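Local coordinates for protein uncharacterized metal-dependent hydrolase (Pyrococcus furiosus, PDB 3ICJ) that probably hydrolyses carbon-nitrogen bonds other than peptide bonds, as an amidohydrolase-family enzyme with a binuclear zinc site, at residues G301-R306 with W403-R408; H397-D402 with W416-K421. All blocks are in the same frame, centred on the assembly; numbering follows the deposited sequence. Where two conformers were deposited one is given.

Contact 1: residues G301-R306 with W403-R408; sequences GSLGAR and WWIVNR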
ATOM      1  N   GLY A 301      13.638  -1.435   9.238  1.00 38.60           N
ATOM      2  CA  GLY A 301      13.670  -0.770   7.939  1.00 37.00           C
ATOM      3  C   GLY A 301      13.541  -1.770   6.793  1.00 42.95           C
ATOM      4  O   GLY A 301      12.675  -2.658   6.829  1.00 42.51           O
ATOM      5  N   SER A 302      14.401  -1.636   5.782  1.00 38.26           N
ATOM      6  CA  SER A 302      14.243  -2.388   4.526  1.00 40.99           C
ATOM      7  C   SER A 302      15.518  -3.173   4.202  1.00 36.04           C
ATOM      8  O   SER A 302      16.604  -2.795   4.631  1.00 33.62           O
ATOM      9  CB  SER A 302      13.968  -1.403   3.379  1.00 39.27           C
ATOM     10  OG  SER A 302      15.143  -0.628   3.139  1.00 45.41           O
ATOM     11  N   LEU A 303      15.388  -4.254   3.436  1.00 35.19           N
ATOM     12  CA  LEU A 303      16.557  -5.014   2.972  1.00 38.52           C
ATOM     13  C   LEU A 303      17.448  -4.236   2.002  1.00 40.20           C
ATOM     14  O   LEU A 303      18.668  -4.410   2.016  1.00 35.69           O
ATOM     15  CB  LEU A 303      16.144  -6.348   2.354  1.00 36.86           C
ATOM     16  CG  LEU A 303      15.643  -7.379   3.362  1.00 35.61           C
ATOM     17  CD1 LEU A 303      14.826  -8.479   2.652  1.00 36.17           C
ATOM     18  CD2 LEU A 303      16.763  -7.965   4.175  1.00 34.72           C
ATOM     19  N   GLY A 304      16.843  -3.360   1.192  1.00 36.59           N
ATOM     20  CA  GLY A 304      17.590  -2.563   0.214  1.00 39.77           C
ATOM     21  C   GLY A 304      18.577  -1.619   0.860  1.00 39.79           C
ATOM     22  O   GLY A 304      19.705  -1.468   0.395  1.00 37.17           O
ATOM     23  N   ALA A 305      18.144  -1.004   1.954  1.00 38.51           N
ATOM     24  CA  ALA A 305      18.957  -0.059   2.694  1.00 36.61           C
ATOM     25  C   ALA A 305      19.785  -0.751   3.791  1.00 34.32           C
ATOM     26  O   ALA A 305      20.588  -0.105   4.469  1.00 36.94           O
ATOM     27  CB  ALA A 305      18.069   1.069   3.270  1.00 38.21           C
ATOM     28  N   ARG A 306      19.620  -2.072   3.935  1.00 33.69           N
ATOM     29  CA  ARG A 306      20.285  -2.864   5.001  1.00 34.45           C
ATOM     30  C   ARG A 306      19.849  -2.425   6.410  1.00 33.78           C
ATOM     31  O   ARG A 306      20.626  -2.512   7.373  1.00 35.82           O
ATOM     32  CB  ARG A 306      21.827  -2.890   4.888  1.00 35.92           C
ATOM     33  CG  ARG A 306      22.357  -3.344   3.531  1.00 28.87           C
ATOM     34  CD  ARG A 306      23.810  -3.777   3.589  1.00 35.94           C
ATOM     35  NE  ARG A 306      24.263  -4.142   2.248  1.00 37.15           N
ATOM     36  CZ  ARG A 306      24.677  -3.274   1.329  1.00 46.18           C
ATOM     37  NH1 ARG A 306      24.768  -1.981   1.624  1.00 42.18           N
ATOM     38  NH2 ARG A 306      25.027  -3.704   0.121  1.00 37.99           N
ATOM     39  N   TRP A 403      15.915  -7.932  -6.916  1.00 38.96           N
ATOM     40  CA  TRP A 403      16.817  -8.914  -7.529  1.00 44.17           C
ATOM     41  C   TRP A 403      18.061  -9.156  -6.652  1.00 45.58           C
ATOM     42  O   TRP A 403      18.745 -10.167  -6.790  1.00 47.03           O
ATOM     43  CB  TRP A 403      17.238  -8.444  -8.939  1.00 45.42           C
ATOM     44  CG  TRP A 403      17.936  -7.086  -8.929  1.00 52.34           C
ATOM     45  CD1 TRP A 403      17.352  -5.869  -9.142  1.00 48.79           C
ATOM     46  CD2 TRP A 403      19.335  -6.817  -8.669  1.00 50.43           C
ATOM     47  NE1 TRP A 403      18.284  -4.865  -9.028  1.00 47.76           N
ATOM     48  CE2 TRP A 403      19.508  -5.413  -8.739  1.00 50.83           C
ATOM     49  CE3 TRP A 403      20.451  -7.622  -8.386  1.00 49.02           C
ATOM     50  CZ2 TRP A 403      20.754  -4.795  -8.539  1.00 49.49           C
ATOM     51  CZ3 TRP A 403      21.686  -7.005  -8.176  1.00 50.15           C
ATOM     52  CH2 TRP A 403      21.828  -5.605  -8.262  1.00 48.69           C
ATOM     53  N   TRP A 404      18.343  -8.209  -5.756  1.00 42.29           N
ATOM     54  CA  TRP A 404      19.536  -8.221  -4.913  1.00 42.00           C
ATOM     55  C   TRP A 404      19.384  -8.985  -3.589  1.00 41.87           C
ATOM     56  O   TRP A 404      20.263  -8.893  -2.719  1.00 36.15           O
ATOM     57  CB  TRP A 404      19.983  -6.769  -4.655  1.00 39.14           C
ATOM     58  CG  TRP A 404      18.830  -5.833  -4.452  1.00 50.94           C
ATOM     59  CD1 TRP A 404      18.426  -4.828  -5.290  1.00 46.28           C
ATOM     60  CD2 TRP A 404      17.909  -5.833  -3.351  1.00 43.77           C
ATOM     61  NE1 TRP A 404      17.317  -4.204  -4.772  1.00 47.14           N
ATOM     62  CE2 TRP A 404      16.979  -4.801  -3.583  1.00 46.45           C
ATOM     63  CE3 TRP A 404      17.785  -6.603  -2.187  1.00 37.86           C
ATOM     64  CZ2 TRP A 404      15.927  -4.522  -2.692  1.00 38.81           C
ATOM     65  CZ3 TRP A 404      16.752  -6.335  -1.311  1.00 37.92           C
ATOM     66  CH2 TRP A 404      15.833  -5.299  -1.568  1.00 54.40           C
ATOM     67  N   ILE A 405      18.281  -9.726  -3.428  1.00 42.01           N
ATOM     68  CA  ILE A 405      18.009 -10.487  -2.184  1.00 45.26           C
ATOM     69  C   ILE A 405      19.139 -11.443  -1.795  1.00 41.60           C
ATOM     70  O   ILE A 405      19.611 -11.406  -0.648  1.00 37.81           O
ATOM     71  CB  ILE A 405      16.662 -11.262  -2.236  1.00 42.07           C
ATOM     72  CG1 ILE A 405      15.481 -10.301  -2.081  1.00 48.64           C
ATOM     73  CG2 ILE A 405      16.591 -12.365  -1.118  1.00 40.34           C
ATOM     74  CD1 ILE A 405      14.959 -10.161  -0.662  1.00 45.39           C
ATOM     75  N   VAL A 406      19.587 -12.269  -2.747  1.00 37.53           N
ATOM     76  CA  VAL A 406      20.709 -13.181  -2.496  1.00 40.04           C
ATOM     77  C   VAL A 406      21.994 -12.427  -2.107  1.00 30.32           C
ATOM     78  O   VAL A 406      22.697 -12.857  -1.214  1.00 37.35           O
ATOM     79  CB  VAL A 406      20.943 -14.192  -3.658  1.00 40.87           C
ATOM     80  CG1 VAL A 406      22.249 -14.988  -3.462  1.00 41.08           C
ATOM     81  CG2 VAL A 406      19.764 -15.160  -3.757  1.00 43.96           C
ATOM     82  N   ASN A 407      22.262 -11.288  -2.743  1.00 36.27           N
ATOM     83  CA  ASN A 407      23.392 -10.450  -2.355  1.00 37.34           C
ATOM     84  C   ASN A 407      23.325  -9.992  -0.894  1.00 37.28           C
ATOM     85  O   ASN A 407      24.347  -9.997  -0.218  1.00 31.96           O
ATOM     86  CB  ASN A 407      23.562  -9.231  -3.276  1.00 38.72           C
ATOM     87  CG  ASN A 407      23.968  -9.606  -4.687  1.00 40.21           C
ATOM     88  OD1 ASN A 407      24.409 -10.729  -4.946  1.00 39.08           O
ATOM     89  ND2 ASN A 407      23.811  -8.662  -5.611  1.00 37.92           N
ATOM     90  N   ARG A 408      22.133  -9.626  -0.419  1.00 34.99           N
ATOM     91  CA  ARG A 408      21.956  -9.130   0.965  1.00 37.44           C
ATOM     92  C   ARG A 408      22.069 -10.203   2.032  1.00 34.79           C
ATOM     93  O   ARG A 408      22.659  -9.968   3.087  1.00 31.90           O
ATOM     94  CB  ARG A 408      20.595  -8.430   1.147  1.00 35.18           C
ATOM     95  CG  ARG A 408      20.409  -7.167   0.324  1.00 38.54           C
ATOM     96  CD  ARG A 408      21.274  -6.013   0.850  1.00 37.78           C
ATOM     97  NE  ARG A 408      20.952  -4.778   0.146  1.00 39.06           N
ATOM     98  CZ  ARG A 408      21.463  -4.431  -1.037  1.00 40.67           C
ATOM     99  NH1 ARG A 408      21.097  -3.291  -1.608  1.00 36.27           N
ATOM    100  NH2 ARG A 408      22.322  -5.234  -1.660  1.00 36.12           N
TER
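Two backbone carbonyls of the 301-306 loop are held by one side chain, that of Arg-408. Its NE donates to Leu-303 O at 3.0 Å, a rather bent bond that reaches the oxygen tilted from the carbonyl plane. Its NH1 meets Gly-304 O, also at 3.0 Å but straighter at 156°, in the carbonyl plane and on a lone pair. Both oxygens lie close to the plane of the guanidinium, so the flat group is fixed in rotation; with the chain bent at chi2 (-71°), CD passes close to Leu-303 O before the guanidinium reaches both carbonyls. Arginine suits the place because neighbouring N-H groups on one edge can serve two successive carbonyls.

The charges are arranged around an acid. Arg-306, its chain extended from CG to NE, crosses Arg-408 at about a right angle, and the guanidinium planes are 37° apart. Arg-306 NH2 sits over a face of the other group, 3.6 Å from Arg-408 NH2, and both nitrogens form salt bridges with Asp-316, whose carboxylate should offset the like charges.

Apolar contacts fill the remainder. Gly-304 CA lies over the six-membered ring of Trp-404, 4.1 Å from its centroid, in a CH-pi contact; the lack of a side chain lets the backbone come this near. Leu-303 CB packs obliquely against the indole, 3.7 Å from Trp-404 CZ3, while its CD1 touches Ile-405 CD1 at 3.7 Å.

Trp-404 is the N-cap residue of helix 405-413, so the start of this helix is joined to the loop that follows strand 290-294. In that loop Gly-301 O bonds to the zinc ligand His-348, and the Leu-303 side chain is about 11 Å from a bound zinc ion: the periphery of an amidohydrolase's binuclear site.

Contact 2: residues H397-D402 with W416-K421; sequences HFIVSD and WAYRLK
Tyr-418 lies against one side of the short helix 398-401, on Phe-398 and Ile-399, in the run of three successive helices that follows strand 391-394 in the distorted (beta/alpha)8 (TIM) barrel characteristic of amidohydrolases. At Tyr-418 the backbone has positive phi, and CG stands anti to the carbonyl carbon (chi1 -52°), which sends the ring across the helix. Its CB packs on Ile-399 CG1 at 3.6 Å, the two side chains sliding past each other in opposite directions. Farther out, Phe-398 CB lies over the face of the tyrosine ring, 4.0 Å from its centroid, as a CH-pi contact. The two aromatic rings themselves meet obliquely, with planes 71° apart, and Tyr-418 CE1 comes to the edge of the phenylalanine ring. The Phe-398 side chain is about 4 Å from those of the zinc ligands His-373 and Asp-434, so this end of the contact adjoins the metal site. A tyrosine fits because its body is apolar enough for this buried setting while its hydroxyl can reach a polar partner at the far end. That partner is Asp-402, just past the helix, whose carboxylate gives the buried hydroxyl an acceptor: Tyr-418 OH donates to OD2 at 2.6 Å, on the anti side and 18° out of the carboxylate plane.

Arg-419 faces away from the helix, forming a salt bridge with Asp-379, and is both the centre of an inverse gamma turn and the N-cap of helix 420-426. Leu-420 also touches Ala-449 of helix 442-451. Like Ile-399 it offers a branched apolar end suited to a buried interface, and the two meet tip to tip, Leu-420 CD1 lying 3.9 Å from Ile-399 CD1.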
ATOM      1  N   HIS A 397       5.116  -8.306  -6.071  1.00 41.71           N
ATOM      2  CA  HIS A 397       6.014  -7.649  -7.013  1.00 40.44           C
ATOM      3  C   HIS A 397       7.417  -7.387  -6.433  1.00 38.78           C
ATOM      4  O   HIS A 397       8.355  -7.176  -7.182  1.00 43.19           O
ATOM      5  CB  HIS A 397       5.394  -6.379  -7.640  1.00 45.25           C
ATOM      6  CG  HIS A 397       6.021  -6.007  -8.951  1.00 50.11           C
ATOM      7  ND1 HIS A 397       6.896  -4.950  -9.085  1.00 52.38           N
ATOM      8  CD2 HIS A 397       5.943  -6.589 -10.173  1.00 40.65           C
ATOM      9  CE1 HIS A 397       7.319  -4.886 -10.339  1.00 51.37           C
ATOM     10  NE2 HIS A 397       6.757  -5.869 -11.019  1.00 46.49           N
ATOM     11  N   PHE A 398       7.568  -7.435  -5.109  1.00 40.74           N
ATOM     12  CA  PHE A 398       8.899  -7.367  -4.464  1.00 43.52           C
ATOM     13  C   PHE A 398       9.814  -8.478  -5.015  1.00 41.14           C
ATOM     14  O   PHE A 398      11.023  -8.304  -5.111  1.00 39.98           O
ATOM     15  CB  PHE A 398       8.812  -7.538  -2.936  1.00 45.39           C
ATOM     16  CG  PHE A 398       8.377  -6.298  -2.148  1.00 46.82           C
ATOM     17  CD1 PHE A 398       7.831  -5.187  -2.759  1.00 49.21           C
ATOM     18  CD2 PHE A 398       8.472  -6.307  -0.760  1.00 54.57           C
ATOM     19  CE1 PHE A 398       7.428  -4.072  -2.005  1.00 53.23           C
ATOM     20  CE2 PHE A 398       8.073  -5.212   0.001  1.00 60.16           C
ATOM     21  CZ  PHE A 398       7.547  -4.085  -0.633  1.00 57.86           C
ATOM     22  N   ILE A 399       9.233  -9.620  -5.371  1.00 38.48           N
ATOM     23  CA  ILE A 399       9.994 -10.725  -5.971  1.00 39.27           C
ATOM     24  C   ILE A 399      10.711 -10.295  -7.261  1.00 43.37           C
ATOM     25  O   ILE A 399      11.903 -10.578  -7.438  1.00 42.05           O
ATOM     26  CB  ILE A 399       9.121 -11.983  -6.215  1.00 38.65           C
ATOM     27  CG1 ILE A 399       8.601 -12.521  -4.879  1.00 37.01           C
ATOM     28  CG2 ILE A 399       9.936 -13.064  -6.929  1.00 38.26           C
ATOM     29  CD1 ILE A 399       7.474 -13.585  -4.989  1.00 35.23           C
ATOM     30  N   VAL A 400       9.981  -9.593  -8.135  1.00 37.37           N
ATOM     31  CA  VAL A 400      10.525  -8.997  -9.355  1.00 41.71           C
ATOM     32  C   VAL A 400      11.541  -7.866  -9.079  1.00 38.55           C
ATOM     33  O   VAL A 400      12.624  -7.848  -9.660  1.00 38.82           O
ATOM     34  CB  VAL A 400       9.370  -8.455 -10.271  1.00 33.12           C
ATOM     35  CG1 VAL A 400       9.922  -7.842 -11.566  1.00 44.14           C
ATOM     36  CG2 VAL A 400       8.398  -9.572 -10.609  1.00 39.29           C
ATOM     37  N   SER A 401      11.197  -6.945  -8.182  1.00 38.66           N
ATOM     38  CA  SER A 401      11.983  -5.719  -7.955  0.50 41.92           C
ATOM     39  C   SER A 401      13.275  -5.937  -7.188  1.00 44.66           C
ATOM     40  O   SER A 401      14.288  -5.296  -7.460  1.00 46.75           O
ATOM     41  CB  SER A 401      11.156  -4.692  -7.190  0.50 41.29           C
ATOM     42  OG  SER A 401      10.043  -4.268  -7.938  0.50 36.80           O
ATOM     43  N   ASP A 402      13.227  -6.835  -6.204  1.00 45.57           N
ATOM     44  CA  ASP A 402      14.347  -7.031  -5.291  1.00 40.62           C
ATOM     45  C   ASP A 402      15.275  -8.144  -5.763  1.00 42.98           C
ATOM     46  O   ASP A 402      15.419  -9.165  -5.083  1.00 43.88           O
ATOM     47  CB  ASP A 402      13.831  -7.331  -3.879  1.00 42.38           C
ATOM     48  CG  ASP A 402      12.928  -6.229  -3.321  1.00 45.03           C
ATOM     49  OD1 ASP A 402      12.763  -5.158  -3.955  1.00 47.50           O
ATOM     50  OD2 ASP A 402      12.413  -6.429  -2.203  1.00 45.66           O
ATOM     51  N   TRP A 416      14.222 -18.037   2.889  1.00 34.68           N
ATOM     52  CA  TRP A 416      13.212 -17.451   3.770  1.00 36.58           C
ATOM     53  C   TRP A 416      12.342 -16.408   3.071  1.00 36.57           C
ATOM     54  O   TRP A 416      11.318 -15.987   3.609  1.00 35.07           O
ATOM     55  CB  TRP A 416      13.891 -16.790   4.982  1.00 38.68           C
ATOM     56  CG  TRP A 416      14.749 -17.723   5.843  1.00 33.20           C
ATOM     57  CD1 TRP A 416      14.705 -19.094   5.886  1.00 40.69           C
ATOM     58  CD2 TRP A 416      15.741 -17.325   6.812  1.00 33.67           C
ATOM     59  NE1 TRP A 416      15.624 -19.570   6.799  1.00 36.14           N
ATOM     60  CE2 TRP A 416      16.264 -18.507   7.388  1.00 35.08           C
ATOM     61  CE3 TRP A 416      16.229 -16.079   7.253  1.00 38.95           C
ATOM     62  CZ2 TRP A 416      17.265 -18.489   8.380  1.00 39.18           C
ATOM     63  CZ3 TRP A 416      17.228 -16.060   8.247  1.00 38.28           C
ATOM     64  CH2 TRP A 416      17.736 -17.264   8.790  1.00 36.98           C
ATOM     65  N   ALA A 417      12.746 -15.987   1.876  1.00 32.15           N
ATOM     66  CA  ALA A 417      12.173 -14.790   1.268  1.00 36.65           C
ATOM     67  C   ALA A 417      10.877 -15.007   0.500  1.00 41.45           C
ATOM     68  O   ALA A 417      10.801 -15.903  -0.343  1.00 37.88           O
ATOM     69  CB  ALA A 417      13.199 -14.102   0.366  1.00 35.61           C
ATOM     70  N   TYR A 418       9.887 -14.146   0.776  1.00 40.97           N
ATOM     71  CA  TYR A 418       8.633 -14.048  -0.004  1.00 37.28           C
ATOM     72  C   TYR A 418       7.957 -15.397  -0.209  1.00 40.35           C
ATOM     73  O   TYR A 418       7.657 -15.832  -1.342  1.00 38.85           O
ATOM     74  CB  TYR A 418       8.847 -13.291  -1.335  1.00 36.39           C
ATOM     75  CG  TYR A 418       9.526 -11.946  -1.155  1.00 31.59           C
ATOM     76  CD1 TYR A 418       9.026 -10.999  -0.244  1.00 36.12           C
ATOM     77  CD2 TYR A 418      10.673 -11.618  -1.880  1.00 33.79           C
ATOM     78  CE1 TYR A 418       9.664  -9.758  -0.065  1.00 43.15           C
ATOM     79  CE2 TYR A 418      11.310 -10.373  -1.716  1.00 43.48           C
ATOM     80  CZ  TYR A 418      10.799  -9.452  -0.804  1.00 46.76           C
ATOM     81  OH  TYR A 418      11.423  -8.221  -0.637  1.00 45.61           O
ATOM     82  N   ARG A 419       7.718 -16.044   0.927  1.00 36.77           N
ATOM     83  CA  ARG A 419       7.210 -17.409   0.970  1.00 35.90           C
ATOM     84  C   ARG A 419       5.683 -17.421   0.850  1.00 37.76           C
ATOM     85  O   ARG A 419       4.981 -17.854   1.763  1.00 40.21           O
ATOM     86  CB  ARG A 419       7.664 -18.064   2.281  1.00 32.58           C
ATOM     87  CG  ARG A 419       9.171 -18.178   2.385  1.00 39.70           C
ATOM     88  CD  ARG A 419       9.600 -18.907   3.668  1.00 35.04           C
ATOM     89  NE  ARG A 419       9.323 -20.344   3.637  1.00 37.43           N
ATOM     90  CZ  ARG A 419       9.728 -21.186   4.585  1.00 35.66           C
ATOM     91  NH1 ARG A 419      10.410 -20.728   5.637  1.00 32.59           N
ATOM     92  NH2 ARG A 419       9.452 -22.482   4.499  1.00 38.71           N
ATOM     93  N   LEU A 420       5.185 -16.943  -0.293  1.00 38.36           N
ATOM     94  CA  LEU A 420       3.769 -16.684  -0.506  1.00 38.90           C
ATOM     95  C   LEU A 420       2.922 -17.929  -0.324  1.00 36.92           C
ATOM     96  O   LEU A 420       1.898 -17.887   0.359  1.00 39.29           O
ATOM     97  CB  LEU A 420       3.528 -16.082  -1.905  1.00 33.23           C
ATOM     98  CG  LEU A 420       4.359 -14.844  -2.276  1.00 41.16           C
ATOM     99  CD1 LEU A 420       3.933 -14.285  -3.629  1.00 36.96           C
ATOM    100  CD2 LEU A 420       4.259 -13.767  -1.220  1.00 41.46           C
ATOM    101  N   LYS A 421       3.357 -19.034  -0.930  1.00 37.54           N
ATOM    102  CA  LYS A 421       2.595 -20.279  -0.868  1.00 33.36           C
ATOM    103  C   LYS A 421       2.549 -20.822   0.572  1.00 38.05           C
ATOM    104  O   LYS A 421       1.482 -21.191   1.067  1.00 42.48           O
ATOM    105  CB  LYS A 421       3.172 -21.306  -1.855  1.00 38.57           C
ATOM    106  CG  LYS A 421       2.629 -22.729  -1.719  1.00 40.65           C
ATOM    107  CD  LYS A 421       1.167 -22.793  -2.115  1.00 49.99           C
ATOM    108  CE  LYS A 421       0.687 -24.230  -2.249  1.00 57.51           C
ATOM    109  NZ  LYS A 421      -0.763 -24.306  -1.939  1.00 63.97           N
TER

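How the contacts relate
From the N terminus, the chain first passes 301-306, in the loop after strand 290-294, then runs through the parallel strands 346-349, 370-371 and 391-394 to reach 397-402. Segment 403-408 follows directly and closes the long loop of contact 1; only after it does 416-421 close the much shorter loop of contact 2. The two loops therefore cross, their segments alternating. Ile-405 joins the contacts, with CD1 3.8 Å from Tyr-418 CE2. Contact 1 ties the 301-306 loop to the start of helix 405-413, while contact 2 ties helix 398-401, near the zinc site, to the loop leading into helix 420-426.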